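PDB 7DHE: protein-tyrosine-phosphatase from Vibrio vulnificus, which probably hydrolyses phosphotyrosine in proteins, releasing free tyrosyl side chains and inorganic phosphate, as a member of the low molecular weight phosphotyrosine phosphatase family. Local coordinates for residues I8-V13 / L87-G92; G14-S19 / H70-L75. One frame throughout, in Å; residues are numbered along the deposited sequence.

Contact 1: I8-V13 / L87-G92. With B85 (benzylphosphonic acid), chain E.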
loop_
_atom_site.group_PDB
_atom_site.type_symbol
_atom_site.label_atom_id
_atom_site.label_comp_id
_atom_site.label_asym_id
_atom_site.label_seq_id
_atom_site.Cartn_x
_atom_site.Cartn_y
_atom_site.Cartn_z
ATOM N N ILE A 8 -9.481 2.708 4.280
ATOM C CA ILE A 8 -8.297 1.849 4.350
ATOM C C ILE A 8 -7.063 2.582 3.833
ATOM O O ILE A 8 -7.090 3.148 2.713
ATOM C CB ILE A 8 -8.526 0.521 3.590
ATOM C CG1 ILE A 8 -9.814 -0.191 4.073
ATOM C CG2 ILE A 8 -7.267 -0.397 3.666
ATOM C CD1 ILE A 8 -10.420 -1.162 3.087
ATOM N N LEU A 9 -5.970 2.524 4.629
ATOM C CA LEU A 9 -4.709 3.158 4.266
ATOM C C LEU A 9 -3.647 2.121 4.051
ATOM O O LEU A 9 -3.297 1.396 4.988
ATOM C CB LEU A 9 -4.256 4.158 5.338
ATOM C CG LEU A 9 -3.041 5.012 4.974
ATOM C CD1 LEU A 9 -3.378 6.027 3.836
ATOM C CD2 LEU A 9 -2.520 5.690 6.209
ATOM N N VAL A 10 -3.141 2.046 2.813
ATOM C CA VAL A 10 -2.109 1.089 2.440
ATOM C C VAL A 10 -0.766 1.796 2.600
ATOM O O VAL A 10 -0.592 2.878 2.076
ATOM C CB VAL A 10 -2.331 0.546 1.017
ATOM C CG1 VAL A 10 -1.253 -0.471 0.667
ATOM C CG2 VAL A 10 -3.705 -0.072 0.879
ATOM N N VAL A 11 0.171 1.200 3.350
ATOM C CA VAL A 11 1.423 1.854 3.709
ATOM C C VAL A 11 2.635 1.044 3.298
ATOM O O VAL A 11 2.674 -0.168 3.520
ATOM C CB VAL A 11 1.436 2.165 5.257
ATOM C CG1 VAL A 11 2.788 2.688 5.733
ATOM C CG2 VAL A 11 0.308 3.124 5.653
ATOM N N CYS A 12 3.622 1.735 2.690
ATOM C CA CYS A 12 4.953 1.253 2.381
ATOM C C CYS A 12 5.957 2.358 2.675
ATOM O O CYS A 12 5.667 3.179 3.548
ATOM C CB CYS A 12 5.092 0.657 0.987
ATOM S SG CYS A 12 5.162 1.863 -0.363
ATOM N N VAL A 13 7.143 2.374 2.057
ATOM C CA VAL A 13 8.102 3.383 2.479
ATOM C C VAL A 13 8.160 4.599 1.516
ATOM O O VAL A 13 8.213 5.729 2.018
ATOM C CB VAL A 13 9.506 2.870 2.894
ATOM C CG1 VAL A 13 9.636 1.350 2.945
ATOM C CG2 VAL A 13 10.668 3.594 2.221
ATOM N N LEU A 87 -2.761 -0.977 6.486
ATOM C CA LEU A 87 -2.139 -2.197 5.997
ATOM C C LEU A 87 -0.757 -1.921 5.503
ATOM O O LEU A 87 -0.600 -1.220 4.493
ATOM C CB LEU A 87 -2.998 -2.840 4.893
ATOM C CG LEU A 87 -4.435 -3.200 5.247
ATOM C CD1 LEU A 87 -5.152 -3.763 4.036
ATOM C CD2 LEU A 87 -4.483 -4.184 6.444
ATOM N N VAL A 88 0.253 -2.462 6.231
ATOM C CA VAL A 88 1.683 -2.291 5.915
ATOM C C VAL A 88 2.160 -3.403 4.991
ATOM O O VAL A 88 1.626 -4.502 5.035
ATOM C CB VAL A 88 2.593 -2.106 7.165
ATOM C CG1 VAL A 88 2.175 -0.887 7.970
ATOM C CG2 VAL A 88 2.599 -3.347 8.058
ATOM N N MET A 89 3.142 -3.110 4.134
ATOM C CA MET A 89 3.636 -4.066 3.143
ATOM C C MET A 89 4.610 -5.044 3.722
ATOM O O MET A 89 4.690 -6.165 3.235
ATOM C CB MET A 89 4.236 -3.337 1.932
ATOM C CG MET A 89 3.201 -2.743 1.005
ATOM S SD MET A 89 2.271 -4.045 0.180
ATOM C CE MET A 89 0.932 -3.121 -0.509
ATOM N N GLU A 90 5.335 -4.641 4.769
ATOM C CA GLU A 90 6.305 -5.481 5.485
ATOM C C GLU A 90 6.078 -5.394 6.994
ATOM O O GLU A 90 5.720 -4.329 7.511
ATOM C CB GLU A 90 7.753 -5.041 5.187
ATOM C CG GLU A 90 8.216 -5.255 3.757
ATOM C CD GLU A 90 9.640 -4.807 3.508
ATOM O OE1 GLU A 90 10.487 -4.953 4.416
ATOM O OE2 GLU A 90 9.917 -4.304 2.398
ATOM N N LYS A 91 6.345 -6.507 7.702
ATOM C CA LYS A 91 6.252 -6.595 9.162
ATOM C C LYS A 91 7.164 -5.548 9.817
ATOM O O LYS A 91 6.783 -4.959 10.835
ATOM C CB LYS A 91 6.630 -8.004 9.648
ATOM C CG LYS A 91 5.593 -9.082 9.314
ATOM C CD LYS A 91 6.023 -10.505 9.727
ATOM C CE LYS A 91 6.928 -11.236 8.745
ATOM N NZ LYS A 91 6.242 -11.571 7.463
ATOM N N GLY A 92 8.337 -5.313 9.211
ATOM C CA GLY A 92 9.313 -4.322 9.656
ATOM C C GLY A 92 8.787 -2.899 9.659
ATOM O O GLY A 92 9.268 -2.062 10.429
HETATM C C1 B85 E . 10.461 3.955 -2.776
HETATM C C2 B85 E . 11.381 4.771 -2.132
HETATM C C3 B85 E . 12.384 4.219 -1.363
HETATM C C4 B85 E . 12.463 2.850 -1.226
HETATM C C5 B85 E . 11.531 2.032 -1.853
HETATM C C6 B85 E . 10.519 2.574 -2.639
HETATM C C7 B85 E . 9.489 1.685 -3.296
HETATM P P8 B85 E . 8.057 1.363 -2.264
HETATM O O9 B85 E . 7.306 0.135 -2.833
HETATM O O10 B85 E . 7.120 2.580 -2.464
HETATM O O11 B85 E . 8.470 1.217 -0.827
#
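Met89 reaches back along the sheet to Val10, its methyl CE lying 3.6 Å from Val10 CG1, while its CG rests 3.9 Å from Cys12 CB. A bend at chi2 (-68°) turns the thioether chain toward this valine. On the same face as Val10 and Leu87, Ile8 CG2 meets Leu87 CD1 at 4.0 Å; Phe111, from a loop, packs on Val10 and Met89, and Leu26 of helix 18-29 on Ile8. The other face carries Val11 and Val88, with Val11 CB 4.1 Å from Val88 CG1 and helix 93-100 packing on Val88. Branched and aliphatic residues suit both sides of a central strand buried under helices. Strands 7-12 and 85-88 are parallel neighbours in the Rossmann-like sheet of this family, and the first runs into the phosphate-binding loop, beginning with Cys12, the predicted nucleophile. Between the backbones, Leu87 N donates to Leu9 O (2.9 Å) and Leu87 O accepts from Val11 N (2.8 Å), both nearly straight at hydrogen. A weak, bent bond from Met89 N to Val11 O follows where strand 85-88 ends. Beyond Cys12, Val13 N makes a weak hydrogen bond, 3.4 Å long, to phosphonate oxygen O11 of the bound benzylphosphonic acid.

Contact 2: G14-S19 / H70-L75. With B85 (benzylphosphonic acid), chain E.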
loop_
_atom_site.group_PDB
_atom_site.type_symbol
_atom_site.label_atom_id
_atom_site.label_comp_id
_atom_site.label_asym_id
_atom_site.label_seq_id
_atom_site.Cartn_x
_atom_site.Cartn_y
_atom_site.Cartn_z
ATOM N N GLY A 14 8.115 4.389 0.203
ATOM C CA GLY A 14 8.171 5.540 -0.674
ATOM C C GLY A 14 6.841 5.999 -1.205
ATOM O O GLY A 14 6.743 7.121 -1.715
ATOM N N ASN A 15 5.821 5.133 -1.142
ATOM C CA ASN A 15 4.482 5.396 -1.704
ATOM C C ASN A 15 4.535 5.640 -3.219
ATOM O O ASN A 15 3.816 6.475 -3.750
ATOM C CB ASN A 15 3.747 6.516 -0.963
ATOM C CG ASN A 15 2.265 6.617 -1.244
ATOM O OD1 ASN A 15 1.686 7.708 -1.362
ATOM N ND2 ASN A 15 1.610 5.479 -1.330
ATOM N N ILE A 16 5.379 4.879 -3.923
ATOM C CA ILE A 16 5.488 4.980 -5.378
ATOM C C ILE A 16 5.338 3.604 -6.051
ATOM O O ILE A 16 5.032 3.542 -7.241
ATOM C CB ILE A 16 6.786 5.734 -5.842
ATOM C CG1 ILE A 16 8.072 5.079 -5.225
ATOM C CG2 ILE A 16 6.691 7.223 -5.517
ATOM C CD1 ILE A 16 9.297 5.384 -5.865
ATOM N N CYS A 17 5.588 2.516 -5.316
ATOM C CA CYS A 17 5.520 1.171 -5.888
ATOM C C CYS A 17 4.416 0.299 -5.279
ATOM O O CYS A 17 3.328 0.166 -5.845
ATOM C CB CYS A 17 6.876 0.463 -5.838
ATOM S SG CYS A 17 8.108 1.144 -6.951
ATOM N N ARG A 18 4.719 -0.316 -4.153
ATOM C CA ARG A 18 3.806 -1.276 -3.560
ATOM C C ARG A 18 2.506 -0.668 -3.053
ATOM O O ARG A 18 1.431 -1.160 -3.408
ATOM C CB ARG A 18 4.517 -2.085 -2.465
ATOM C CG ARG A 18 5.701 -2.937 -2.982
ATOM C CD ARG A 18 6.532 -3.403 -1.832
ATOM N NE ARG A 18 7.218 -2.282 -1.232
ATOM C CZ ARG A 18 7.934 -2.355 -0.126
ATOM N NH1 ARG A 18 8.078 -3.509 0.503
ATOM N NH2 ARG A 18 8.521 -1.274 0.360
ATOM N N SER A 19 2.603 0.366 -2.217
ATOM C CA SER A 19 1.423 0.941 -1.596
ATOM C C SER A 19 0.442 1.570 -2.606
ATOM O O SER A 19 -0.762 1.285 -2.485
ATOM C CB SER A 19 1.782 1.896 -0.465
ATOM O OG SER A 19 2.667 2.936 -0.838
ATOM N N HIS A 70 -1.699 9.113 -9.390
ATOM C CA HIS A 70 -1.271 8.923 -8.019
ATOM C C HIS A 70 -0.305 10.022 -7.622
ATOM O O HIS A 70 0.506 10.465 -8.455
ATOM C CB HIS A 70 -0.603 7.548 -7.834
ATOM C CG HIS A 70 -0.024 7.342 -6.454
ATOM N ND1 HIS A 70 -0.843 7.157 -5.328
ATOM C CD2 HIS A 70 1.265 7.353 -6.048
ATOM C CE1 HIS A 70 -0.026 7.060 -4.290
ATOM N NE2 HIS A 70 1.247 7.154 -4.667
ATOM N N GLN A 71 -0.360 10.446 -6.356
ATOM C CA GLN A 71 0.628 11.385 -5.806
ATOM C C GLN A 71 1.152 10.830 -4.506
ATOM O O GLN A 71 0.356 10.608 -3.585
ATOM C CB GLN A 71 0.123 12.837 -5.606
ATOM C CG GLN A 71 -1.225 13.291 -6.128
ATOM C CD GLN A 71 -1.073 14.509 -6.967
ATOM O OE1 GLN A 71 -1.099 14.391 -8.196
ATOM N NE2 GLN A 71 -0.816 15.671 -6.344
ATOM N N SER A 72 2.465 10.537 -4.435
ATOM C CA SER A 72 3.070 10.018 -3.211
ATOM C C SER A 72 2.871 10.988 -2.057
ATOM O O SER A 72 3.015 12.210 -2.227
ATOM C CB SER A 72 4.557 9.767 -3.409
ATOM O OG SER A 72 5.184 9.431 -2.178
ATOM N N GLN A 73 2.522 10.449 -0.891
ATOM C CA GLN A 73 2.351 11.266 0.307
ATOM C C GLN A 73 3.019 10.647 1.518
ATOM O O GLN A 73 3.157 9.426 1.601
ATOM C CB GLN A 73 0.866 11.586 0.571
ATOM C CG GLN A 73 0.039 10.449 1.166
ATOM C CD GLN A 73 -1.362 10.890 1.467
ATOM O OE1 GLN A 73 -1.636 12.066 1.796
ATOM N NE2 GLN A 73 -2.284 9.955 1.347
ATOM N N GLN A 74 3.406 11.500 2.465
ATOM C CA GLN A 74 4.048 11.090 3.704
ATOM C C GLN A 74 3.031 10.584 4.720
ATOM O O GLN A 74 1.969 11.199 4.901
ATOM C CB GLN A 74 4.827 12.282 4.293
ATOM C CG GLN A 74 5.466 12.027 5.664
ATOM C CD GLN A 74 6.463 10.897 5.677
ATOM O OE1 GLN A 74 7.323 10.783 4.808
ATOM N NE2 GLN A 74 6.376 10.045 6.677
ATOM N N LEU A 75 3.376 9.481 5.401
ATOM C CA LEU A 75 2.577 8.935 6.488
ATOM C C LEU A 75 2.756 9.829 7.732
ATOM O O LEU A 75 3.885 10.090 8.160
ATOM C CB LEU A 75 3.034 7.508 6.803
ATOM C CG LEU A 75 2.310 6.772 7.930
ATOM C CD1 LEU A 75 0.866 6.463 7.579
ATOM C CD2 LEU A 75 3.076 5.569 8.350
HETATM C C1 B85 E . 10.461 3.955 -2.776
HETATM C C2 B85 E . 11.381 4.771 -2.132
HETATM C C3 B85 E . 12.384 4.219 -1.363
HETATM C C4 B85 E . 12.463 2.850 -1.226
HETATM C C5 B85 E . 11.531 2.032 -1.853
HETATM C C6 B85 E . 10.519 2.574 -2.639
HETATM C C7 B85 E . 9.489 1.685 -3.296
HETATM P P8 B85 E . 8.057 1.363 -2.264
HETATM O O9 B85 E . 7.306 0.135 -2.833
HETATM O O10 B85 E . 7.120 2.580 -2.464
HETATM O O11 B85 E . 8.470 1.217 -0.827
#
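The P-loop of the low molecular weight phosphatases, with its CX5R signature from Cys12 to Arg18, is held on its outer side by hydrogen bonds from loop 70-75. On its inner side, Ile16 N and Cys17 N donate to O10 of the benzylphosphonic acid, and Arg18 grips two oxygens edge-on: NE to O9 (2.9 Å) and NH2 to O11 (2.8 Å). Gly14 suits its place because a CB there would run into the ligand ring. Asn15 is left-handed (phi 60°), which asparagine tolerates well, and its CG stands anti to the backbone N (chi1 -166°). That sends OD1 to Gln73 N (2.9 Å), in the carbonyl plane on a lone pair. The His70 ring crosses the Asn15 amide almost at right angles; its NE2 bonds Asn15 O (2.8 Å) in the ring plane. Ser72 OG, on a short side chain, donates a hydrogen bond to Gly14 O (2.8 Å); its CB packs on Ile16 CG2. Asn15 ND2 ties the P-loop to strand 34-39 at Ser37 OG. Loop 70-75 joins that strand through Gln73 NE2 to Ser37 O and the backbones of Gln73 and Leu75 to Gly39, with His70 on Pro20, Glu23 and Arg24 of helix 18-29.

How the contacts relate
Strand 7-12 supplies the first half of contact 1, and the chain passes directly into the P-loop and helix 18-29, which begin contact 2. After strand 34-39 and helix 54-61, the loop 70-75 returns to the P-loop and closes contact 2. Helix 77-81 then leads to strand 85-88, which closes contact 1, so the smaller loop is nested within the larger. Contact 1 joins two central strands of the sheet; contact 2 ties the phosphate-binding loop to the irregular segment 70-75, between helices 54-61 and 77-81. They meet at the ligand site, where Glu90 OE2 forms a 2.8 Å salt bridge with Arg18 NH1, probably helping to orient the guanidinium toward the phosphonate.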